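Local coordinates for protein (soluble lytic transglycosylase SLT70) (Escherichia coli, PDB 1QSA) that cleaves the glycosidic bonds between N-acetylmuramic acid and N-acetylglucosamine in peptidoglycan, with formation of a 1,6-anhydro bond in the N-acetylmuramic acid, at residues A[104-109]-A[126-131]; A[108-113]-A[143-148]; A[163-166]-A[172-175]. All coordinates share one frame; numbering follows the deposited sequence. Where two conformers were deposited one is given.

In the fold
Reading from the N terminus, helix 102-114 comes first and serves two contacts. Contact 1 closes the loop from this helix to the next one, pairing 104-109 with the C-terminal end of helix 118-129. Contact 2 also starts on helix 102-114 but closes later, on helix 138-148, so the two loops overlap; the contacts share Y108 and Y109, and their centres are about 9 Å apart. Contact 3 follows in series, closing the short turn between helices 154-166 and 170-178, its centre about 17 Å from that of contact 1. L163 nevertheless touches L130 and T131, joining the two along the all-helical superhelix of the chain.

Contact 1: A[104-109]-A[126-131]; sequences AQCNYY and KELWLT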
loop_
_atom_site.group_PDB
_atom_site.type_symbol
_atom_site.label_atom_id
_atom_site.label_comp_id
_atom_site.label_asym_id
_atom_site.label_seq_id
_atom_site.Cartn_x
_atom_site.Cartn_y
_atom_site.Cartn_z
ATOM N N ALA A 104 -11.234 17.042 12.002
ATOM C CA ALA A 104 -10.961 18.103 12.981
ATOM C C ALA A 104 -10.705 19.441 12.268
ATOM O O ALA A 104 -11.097 20.496 12.775
ATOM C CB ALA A 104 -9.763 17.733 13.872
ATOM N N GLN A 105 -10.071 19.409 11.094
ATOM C CA GLN A 105 -9.801 20.644 10.346
ATOM C C GLN A 105 -11.109 21.263 9.859
ATOM O O GLN A 105 -11.275 22.486 9.904
ATOM C CB GLN A 105 -8.857 20.367 9.180
ATOM C CG GLN A 105 -7.434 20.043 9.649
ATOM C CD GLN A 105 -6.574 19.456 8.546
ATOM O OE1 GLN A 105 -6.984 19.398 7.385
ATOM N NE2 GLN A 105 -5.365 19.037 8.903
ATOM N N CYS A 106 -12.034 20.414 9.405
ATOM C CA CYS A 106 -13.349 20.878 8.954
ATOM C C CYS A 106 -14.016 21.627 10.111
ATOM O O CYS A 106 -14.577 22.705 9.940
ATOM C CB CYS A 106 -14.248 19.704 8.585
ATOM S SG CYS A 106 -13.717 18.689 7.166
ATOM N N ASN A 107 -13.937 21.050 11.302
ATOM C CA ASN A 107 -14.550 21.667 12.471
ATOM C C ASN A 107 -13.829 22.935 12.935
ATOM O O ASN A 107 -14.465 23.901 13.375
ATOM C CB ASN A 107 -14.668 20.637 13.598
ATOM C CG ASN A 107 -15.793 19.644 13.347
ATOM O OD1 ASN A 107 -16.879 20.027 12.899
ATOM N ND2 ASN A 107 -15.553 18.378 13.652
ATOM N N TYR A 108 -12.506 22.943 12.787
ATOM C CA TYR A 108 -11.678 24.090 13.157
ATOM C C TYR A 108 -12.072 25.301 12.307
ATOM O O TYR A 108 -12.274 26.407 12.833
ATOM C CB TYR A 108 -10.205 23.739 12.930
ATOM C CG TYR A 108 -9.225 24.880 13.115
ATOM C CD1 TYR A 108 -8.712 25.190 14.385
ATOM C CD2 TYR A 108 -8.769 25.627 12.021
ATOM C CE1 TYR A 108 -7.765 26.208 14.558
ATOM C CE2 TYR A 108 -7.819 26.653 12.185
ATOM C CZ TYR A 108 -7.320 26.931 13.455
ATOM O OH TYR A 108 -6.352 27.906 13.605
ATOM N N TYR A 109 -12.167 25.105 10.990
ATOM C CA TYR A 109 -12.552 26.214 10.120
ATOM C C TYR A 109 -13.995 26.649 10.297
ATOM O O TYR A 109 -14.285 27.837 10.202
ATOM C CB TYR A 109 -12.182 25.927 8.670
ATOM C CG TYR A 109 -10.687 25.966 8.522
ATOM C CD1 TYR A 109 -9.992 27.163 8.730
ATOM C CD2 TYR A 109 -9.956 24.814 8.249
ATOM C CE1 TYR A 109 -8.619 27.210 8.671
ATOM C CE2 TYR A 109 -8.558 24.851 8.193
ATOM C CZ TYR A 109 -7.905 26.056 8.402
ATOM O OH TYR A 109 -6.537 26.123 8.331
ATOM N N LYS A 126 -11.438 26.254 1.264
ATOM C CA LYS A 126 -10.972 26.059 -0.111
ATOM C C LYS A 126 -9.940 24.935 -0.215
ATOM O O LYS A 126 -9.989 24.119 -1.137
ATOM C CB LYS A 126 -10.401 27.366 -0.677
ATOM C CG LYS A 126 -10.048 27.264 -2.150
ATOM C CD LYS A 126 -9.515 28.583 -2.685
ATOM C CE LYS A 126 -9.189 28.456 -4.171
ATOM N NZ LYS A 126 -8.590 29.704 -4.720
ATOM N N GLU A 127 -9.029 24.878 0.749
ATOM C CA GLU A 127 -8.002 23.847 0.771
ATOM C C GLU A 127 -8.624 22.451 0.964
ATOM O O GLU A 127 -8.193 21.480 0.349
ATOM C CB GLU A 127 -6.999 24.144 1.882
ATOM C CG GLU A 127 -5.799 23.214 1.902
ATOM C CD GLU A 127 -4.738 23.653 2.896
ATOM O OE1 GLU A 127 -4.552 24.881 3.082
ATOM O OE2 GLU A 127 -4.086 22.768 3.494
ATOM N N LEU A 128 -9.640 22.373 1.816
ATOM C CA LEU A 128 -10.338 21.119 2.099
ATOM C C LEU A 128 -11.244 20.704 0.929
ATOM O O LEU A 128 -11.536 19.522 0.729
ATOM C CB LEU A 128 -11.175 21.276 3.385
ATOM C CG LEU A 128 -10.401 21.348 4.714
ATOM C CD1 LEU A 128 -11.275 21.919 5.840
ATOM C CD2 LEU A 128 -9.868 19.962 5.074
ATOM N N TRP A 129 -11.688 21.695 0.167
ATOM C CA TRP A 129 -12.583 21.487 -0.959
ATOM C C TRP A 129 -11.908 20.929 -2.202
ATOM O O TRP A 129 -12.476 20.090 -2.894
ATOM C CB TRP A 129 -13.240 22.828 -1.312
ATOM C CG TRP A 129 -14.118 22.832 -2.535
ATOM C CD1 TRP A 129 -13.784 23.265 -3.799
ATOM C CD2 TRP A 129 -15.502 22.464 -2.590
ATOM N NE1 TRP A 129 -14.879 23.192 -4.625
ATOM C CE2 TRP A 129 -15.947 22.705 -3.915
ATOM C CE3 TRP A 129 -16.414 21.959 -1.649
ATOM C CZ2 TRP A 129 -17.260 22.455 -4.321
ATOM C CZ3 TRP A 129 -17.725 21.709 -2.051
ATOM C CH2 TRP A 129 -18.134 21.958 -3.382
ATOM N N LEU A 130 -10.706 21.409 -2.484
ATOM C CA LEU A 130 -9.996 21.023 -3.698
ATOM C C LEU A 130 -9.381 19.636 -3.722
ATOM O O LEU A 130 -8.159 19.458 -3.770
ATOM C CB LEU A 130 -8.994 22.117 -4.096
ATOM C CG LEU A 130 -9.670 23.447 -4.480
ATOM C CD1 LEU A 130 -8.642 24.550 -4.580
ATOM C CD2 LEU A 130 -10.447 23.314 -5.792
ATOM N N THR A 131 -10.275 18.658 -3.766
ATOM C CA THR A 131 -9.921 17.237 -3.824
ATOM C C THR A 131 -11.104 16.471 -4.415
ATOM O O THR A 131 -12.269 16.847 -4.219
ATOM C CB THR A 131 -9.582 16.649 -2.434
ATOM O OG1 THR A 131 -9.259 15.258 -2.574
ATOM C CG2 THR A 131 -10.751 16.795 -1.463
HETATM O O HOH W 1 -6.421 21.085 5.098
HETATM O O HOH W 2 -5.726 25.326 5.863
#
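Two consecutive helices of the alpha-superhelix, 102-114 and 118-129, pack here beside the disulfide of C106, and the side chain that bridges them is L128. Its CD1 methyl presses on the first helix at the C106 backbone, 3.9 Å from CA, and lies 4.0 Å from CD2 of the Y109 ring. The other methyl, CD2, stands 3.7 Å from OE1 of Q105. A branched leucine suits this place because its two methyls divide the work, one toward the cysteine and tyrosine, the other toward the glutamine. With CG anti to the carbonyl carbon (chi1 -72°), the L128 branch extends across to helix 102-114.

Beside this leucine the polar ends meet through water. One water donates to Q105 OE1 at 2.9 Å and also to E127 OE2; a second lies 2.7 Å from Y109 OH and donates a weak bond to E127 OE1. The carboxylate thus faces both polar tips through separate waters, while its OE2 also forms a salt bridge with K98. The amide of Q105 is turned so that OE1 takes the water and NE2 binds the carbonyl of P99.

C106 is tied to C139 by a disulfide, and L128 touches C139 as well, so helix 138-148 packs beside both segments. On another side, A104 and N107 rest against helix 69-84.

Contact 2: A[108-113]-A[143-148]; sequences YYYAKW and FSVWRA. With SO4 (sulfate ion), chain F; SO4 (sulfate ion), chain M.
V145 lays its isopropyl group over the indole of W113. The CG1 methyl sits 3.8 Å from the centroid of the six-membered ring and 14° off the ring normal, a CH-pi contact over the face, while CG2 leans toward the ring junction, 4.0 Å from CD2. CG1 also lies at the edge of the Y110 ring, near its plane, 4.0 Å from CE1. A beta-branched residue fits because it turns two methyls toward this aromatic pair. Both rings have CG anti to the backbone N (chi1 172° for W113), which carries them toward V145, the indole face-on and the phenol ring edge-on.

Helices 102-114 and 138-148 of the alpha-superhelix meet here near the surface with helix 118-129 beside them: its W122 meets the W113 ring with planes at about 30° and touches V145. Replacing W113 by an alanine is likely to strip V145 of the aromatic face its CG1 methyl rests on and W122 of this ring partner.

Further out, the indole N-H points in the ring plane to O2 of a sulfate, probably from the crystallisation liquor, 2.8 Å from NE1. W88 of helix 88-94 meets the Y110 ring edge-to-face, and K141, on the helix of V145, makes a cation-pi contact with it. R147 NH2 bonds O3 of a second such sulfate at 2.9 Å, while NH1 bonds the Q179 carbonyl.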
loop_
_atom_site.group_PDB
_atom_site.type_symbol
_atom_site.label_atom_id
_atom_site.label_comp_id
_atom_site.label_asym_id
_atom_site.label_seq_id
_atom_site.Cartn_x
_atom_site.Cartn_y
_atom_site.Cartn_z
ATOM N N TYR A 108 -12.506 22.943 12.787
ATOM C CA TYR A 108 -11.678 24.090 13.157
ATOM C C TYR A 108 -12.072 25.301 12.307
ATOM O O TYR A 108 -12.274 26.407 12.833
ATOM C CB TYR A 108 -10.205 23.739 12.930
ATOM C CG TYR A 108 -9.225 24.880 13.115
ATOM C CD1 TYR A 108 -8.712 25.190 14.385
ATOM C CD2 TYR A 108 -8.769 25.627 12.021
ATOM C CE1 TYR A 108 -7.765 26.208 14.558
ATOM C CE2 TYR A 108 -7.819 26.653 12.185
ATOM C CZ TYR A 108 -7.320 26.931 13.455
ATOM O OH TYR A 108 -6.352 27.906 13.605
ATOM N N TYR A 109 -12.167 25.105 10.990
ATOM C CA TYR A 109 -12.552 26.214 10.120
ATOM C C TYR A 109 -13.995 26.649 10.297
ATOM O O TYR A 109 -14.285 27.837 10.202
ATOM C CB TYR A 109 -12.182 25.927 8.670
ATOM C CG TYR A 109 -10.687 25.966 8.522
ATOM C CD1 TYR A 109 -9.992 27.163 8.730
ATOM C CD2 TYR A 109 -9.956 24.814 8.249
ATOM C CE1 TYR A 109 -8.619 27.210 8.671
ATOM C CE2 TYR A 109 -8.558 24.851 8.193
ATOM C CZ TYR A 109 -7.905 26.056 8.402
ATOM O OH TYR A 109 -6.537 26.123 8.331
ATOM N N TYR A 110 -14.889 25.719 10.629
ATOM C CA TYR A 110 -16.280 26.109 10.874
ATOM C C TYR A 110 -16.290 26.934 12.180
ATOM O O TYR A 110 -17.024 27.920 12.298
ATOM C CB TYR A 110 -17.187 24.886 11.008
ATOM C CG TYR A 110 -18.658 25.223 11.066
ATOM C CD1 TYR A 110 -19.339 25.686 9.933
ATOM C CD2 TYR A 110 -19.380 25.056 12.244
ATOM C CE1 TYR A 110 -20.701 25.965 9.974
ATOM C CE2 TYR A 110 -20.749 25.332 12.299
ATOM C CZ TYR A 110 -21.402 25.785 11.159
ATOM O OH TYR A 110 -22.760 26.042 11.219
ATOM N N ALA A 111 -15.442 26.557 13.145
ATOM C CA ALA A 111 -15.348 27.318 14.404
ATOM C C ALA A 111 -14.846 28.739 14.109
ATOM O O ALA A 111 -15.274 29.699 14.759
ATOM C CB ALA A 111 -14.414 26.627 15.390
ATOM N N LYS A 112 -13.912 28.863 13.165
ATOM C CA LYS A 112 -13.380 30.173 12.766
ATOM C C LYS A 112 -14.520 31.036 12.211
ATOM O O LYS A 112 -14.656 32.192 12.595
ATOM C CB LYS A 112 -12.262 29.999 11.730
ATOM C CG LYS A 112 -10.932 29.544 12.327
ATOM C CD LYS A 112 -10.212 30.695 13.020
ATOM C CE LYS A 112 -8.892 30.255 13.650
ATOM N NZ LYS A 112 -8.073 31.436 14.078
ATOM N N TRP A 113 -15.360 30.469 11.346
ATOM C CA TRP A 113 -16.493 31.224 10.799
ATOM C C TRP A 113 -17.447 31.678 11.912
ATOM O O TRP A 113 -17.907 32.834 11.931
ATOM C CB TRP A 113 -17.270 30.374 9.787
ATOM C CG TRP A 113 -18.542 31.025 9.336
ATOM C CD1 TRP A 113 -18.666 32.101 8.492
ATOM C CD2 TRP A 113 -19.870 30.662 9.724
ATOM N NE1 TRP A 113 -19.996 32.420 8.339
ATOM C CE2 TRP A 113 -20.754 31.554 9.080
ATOM C CE3 TRP A 113 -20.400 29.668 10.555
ATOM C CZ2 TRP A 113 -22.150 31.479 9.241
ATOM C CZ3 TRP A 113 -21.786 29.591 10.722
ATOM C CH2 TRP A 113 -22.644 30.494 10.064
ATOM N N PHE A 143 -18.609 23.865 3.941
ATOM C CA PHE A 143 -18.728 24.133 2.515
ATOM C C PHE A 143 -20.021 24.905 2.243
ATOM O O PHE A 143 -20.072 25.735 1.341
ATOM C CB PHE A 143 -18.714 22.820 1.708
ATOM C CG PHE A 143 -17.416 22.062 1.783
ATOM C CD1 PHE A 143 -16.209 22.727 2.010
ATOM C CD2 PHE A 143 -17.396 20.672 1.597
ATOM C CE1 PHE A 143 -14.994 22.028 2.050
ATOM C CE2 PHE A 143 -16.193 19.961 1.632
ATOM C CZ PHE A 143 -14.990 20.632 1.857
ATOM N N SER A 144 -21.063 24.604 3.016
ATOM C CA SER A 144 -22.363 25.264 2.877
ATOM C C SER A 144 -22.279 26.753 3.214
ATOM O O SER A 144 -22.714 27.591 2.419
ATOM C CB SER A 144 -23.402 24.583 3.768
ATOM O OG SER A 144 -24.678 25.155 3.558
ATOM N N VAL A 145 -21.715 27.101 4.373
ATOM C CA VAL A 145 -21.612 28.522 4.739
ATOM C C VAL A 145 -20.630 29.265 3.839
ATOM O O VAL A 145 -20.825 30.452 3.538
ATOM C CB VAL A 145 -21.278 28.754 6.259
ATOM C CG1 VAL A 145 -22.401 28.196 7.136
ATOM C CG2 VAL A 145 -19.930 28.145 6.644
ATOM N N TRP A 146 -19.599 28.559 3.372
ATOM C CA TRP A 146 -18.597 29.137 2.484
ATOM C C TRP A 146 -19.287 29.586 1.202
ATOM O O TRP A 146 -19.116 30.726 0.761
ATOM C CB TRP A 146 -17.504 28.108 2.177
ATOM C CG TRP A 146 -16.469 28.524 1.168
ATOM C CD1 TRP A 146 -15.941 29.776 0.971
ATOM C CD2 TRP A 146 -15.815 27.663 0.225
ATOM N NE1 TRP A 146 -15.000 29.741 -0.031
ATOM C CE2 TRP A 146 -14.902 28.457 -0.506
ATOM C CE3 TRP A 146 -15.912 26.294 -0.066
ATOM C CZ2 TRP A 146 -14.085 27.927 -1.511
ATOM C CZ3 TRP A 146 -15.102 25.768 -1.065
ATOM C CH2 TRP A 146 -14.197 26.586 -1.775
ATOM N N ARG A 147 -20.093 28.702 0.626
ATOM C CA ARG A 147 -20.819 29.034 -0.590
ATOM C C ARG A 147 -21.854 30.144 -0.325
ATOM O O ARG A 147 -22.013 31.057 -1.130
ATOM C CB ARG A 147 -21.510 27.790 -1.162
ATOM C CG ARG A 147 -22.300 28.057 -2.441
ATOM C CD ARG A 147 -22.847 26.765 -3.026
ATOM N NE ARG A 147 -23.592 27.008 -4.264
ATOM C CZ ARG A 147 -24.081 26.053 -5.048
ATOM N NH1 ARG A 147 -23.898 24.769 -4.754
ATOM N NH2 ARG A 147 -24.752 26.385 -6.147
ATOM N N ALA A 148 -22.520 30.085 0.823
ATOM C CA ALA A 148 -23.532 31.078 1.175
ATOM C C ALA A 148 -22.965 32.490 1.348
ATOM O O ALA A 148 -23.697 33.468 1.198
ATOM C CB ALA A 148 -24.274 30.652 2.439
HETATM S S SO4 F . -20.164 35.993 6.309
HETATM O O1 SO4 F . -20.682 36.299 4.957
HETATM O O2 SO4 F . -20.382 34.552 6.567
HETATM O O3 SO4 F . -18.728 36.338 6.376
HETATM O O4 SO4 F . -20.902 36.783 7.312
HETATM S S SO4 M . -25.934 30.062 -7.258
HETATM O O1 SO4 M . -24.719 30.601 -7.900
HETATM O O2 SO4 M . -26.738 29.327 -8.251
HETATM O O3 SO4 M . -25.555 29.161 -6.149
HETATM O O4 SO4 M . -26.741 31.178 -6.719
#

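Contact 3: A[163-166]-A[172-175]; sequences LAMK and LVTV. With SO4 (sulfate ion), chain N.
A164 offers a small bump, and V173 and L172 close round it. The CB methyl of A164 lies 3.7 Å from CG2 of V173 and 3.8 Å from CD2 of L172, so the alanine fills the notch between the two branches. The reverse fit is tighter: CG2 of V173 drops into the shallow hollow along the backbone of 164-165, 3.4 Å from the amide N of M165, and meets M165 CB at 3.9 Å. Alanine suits the place because the backbones come close here, the CA atoms of A164 and V173 being 5.7 Å apart, and one methyl fits between the branches. In V173, CG1 is anti to the backbone N (chi1 172°), which leaves CG2 beside that nitrogen and facing helix 154-166.

The motif is a helical hairpin of the alpha-superhelix: helix 154-166 turns over a few residues into helix 170-178, and N169 OD1 near the turn bonds the amide of L172. M165 bends at chi2 (67°), so that its tail runs away from helix 170-178 toward M217, V220 and A221 of helix 212-228. V173 also rests on I191 and A195 of helix 185-196 and on I161 within helix 154-166. K166 points away from helix 170-178, and its bent chain brings NZ to a weak 3.3 Å bond with O3 of a sulfate, probably from the crystallisation liquor, that R162 also binds.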
loop_
_atom_site.group_PDB
_atom_site.type_symbol
_atom_site.label_atom_id
_atom_site.label_comp_id
_atom_site.label_asym_id
_atom_site.label_seq_id
_atom_site.Cartn_x
_atom_site.Cartn_y
_atom_site.Cartn_z
ATOM N N LEU A 163 -11.895 17.200 -10.532
ATOM C CA LEU A 163 -11.091 16.343 -9.654
ATOM C C LEU A 163 -11.845 15.075 -9.240
ATOM O O LEU A 163 -11.262 13.976 -9.198
ATOM C CB LEU A 163 -10.642 17.109 -8.397
ATOM C CG LEU A 163 -9.604 18.231 -8.578
ATOM C CD1 LEU A 163 -9.442 19.012 -7.274
ATOM C CD2 LEU A 163 -8.273 17.668 -9.027
ATOM N N ALA A 164 -13.136 15.219 -8.937
ATOM C CA ALA A 164 -13.952 14.072 -8.534
ATOM C C ALA A 164 -14.072 13.078 -9.702
ATOM O O ALA A 164 -13.973 11.868 -9.509
ATOM C CB ALA A 164 -15.345 14.537 -8.070
ATOM N N MET A 165 -14.263 13.603 -10.910
ATOM C CA MET A 165 -14.391 12.758 -12.101
ATOM C C MET A 165 -13.101 11.975 -12.339
ATOM O O MET A 165 -13.141 10.757 -12.530
ATOM C CB MET A 165 -14.727 13.616 -13.321
ATOM C CG MET A 165 -15.031 12.809 -14.589
ATOM S SD MET A 165 -16.554 11.872 -14.443
ATOM C CE MET A 165 -16.669 11.179 -16.109
ATOM N N LYS A 166 -11.964 12.660 -12.251
ATOM C CA LYS A 166 -10.656 12.029 -12.460
ATOM C C LYS A 166 -10.377 10.956 -11.428
ATOM O O LYS A 166 -9.729 9.950 -11.730
ATOM C CB LYS A 166 -9.539 13.070 -12.431
ATOM C CG LYS A 166 -9.489 13.945 -13.681
ATOM C CD LYS A 166 -8.619 15.182 -13.462
ATOM C CE LYS A 166 -7.194 14.817 -13.077
ATOM N NZ LYS A 166 -6.427 14.168 -14.169
ATOM N N LEU A 172 -19.839 11.765 -6.252
ATOM C CA LEU A 172 -19.579 13.158 -5.886
ATOM C C LEU A 172 -19.796 14.065 -7.105
ATOM O O LEU A 172 -20.344 15.153 -6.976
ATOM C CB LEU A 172 -18.166 13.329 -5.318
ATOM C CG LEU A 172 -17.720 14.753 -4.944
ATOM C CD1 LEU A 172 -18.691 15.389 -3.944
ATOM C CD2 LEU A 172 -16.295 14.726 -4.394
ATOM N N VAL A 173 -19.385 13.610 -8.286
ATOM C CA VAL A 173 -19.599 14.409 -9.496
ATOM C C VAL A 173 -21.085 14.744 -9.632
ATOM O O VAL A 173 -21.455 15.902 -9.863
ATOM C CB VAL A 173 -19.132 13.649 -10.784
ATOM C CG1 VAL A 173 -19.554 14.433 -12.045
ATOM C CG2 VAL A 173 -17.617 13.515 -10.773
ATOM N N THR A 174 -21.918 13.727 -9.429
ATOM C CA THR A 174 -23.355 13.872 -9.528
ATOM C C THR A 174 -23.941 14.791 -8.455
ATOM O O THR A 174 -24.781 15.636 -8.764
ATOM C CB THR A 174 -24.023 12.484 -9.559
ATOM O OG1 THR A 174 -23.794 11.908 -10.856
ATOM C CG2 THR A 174 -25.516 12.573 -9.291
ATOM N N VAL A 175 -23.497 14.643 -7.203
ATOM C CA VAL A 175 -23.991 15.505 -6.128
ATOM C C VAL A 175 -23.633 16.973 -6.412
ATOM O O VAL A 175 -24.482 17.863 -6.271
ATOM C CB VAL A 175 -23.421 15.083 -4.736
ATOM C CG1 VAL A 175 -23.712 16.154 -3.664
ATOM C CG2 VAL A 175 -24.045 13.771 -4.308
HETATM S S SO4 N . -4.223 17.725 -12.881
HETATM O O1 SO4 N . -5.028 17.647 -11.643
HETATM O O2 SO4 N . -2.955 16.993 -12.684
HETATM O O3 SO4 N . -4.976 17.122 -13.999
HETATM O O4 SO4 N . -3.931 19.139 -13.199
#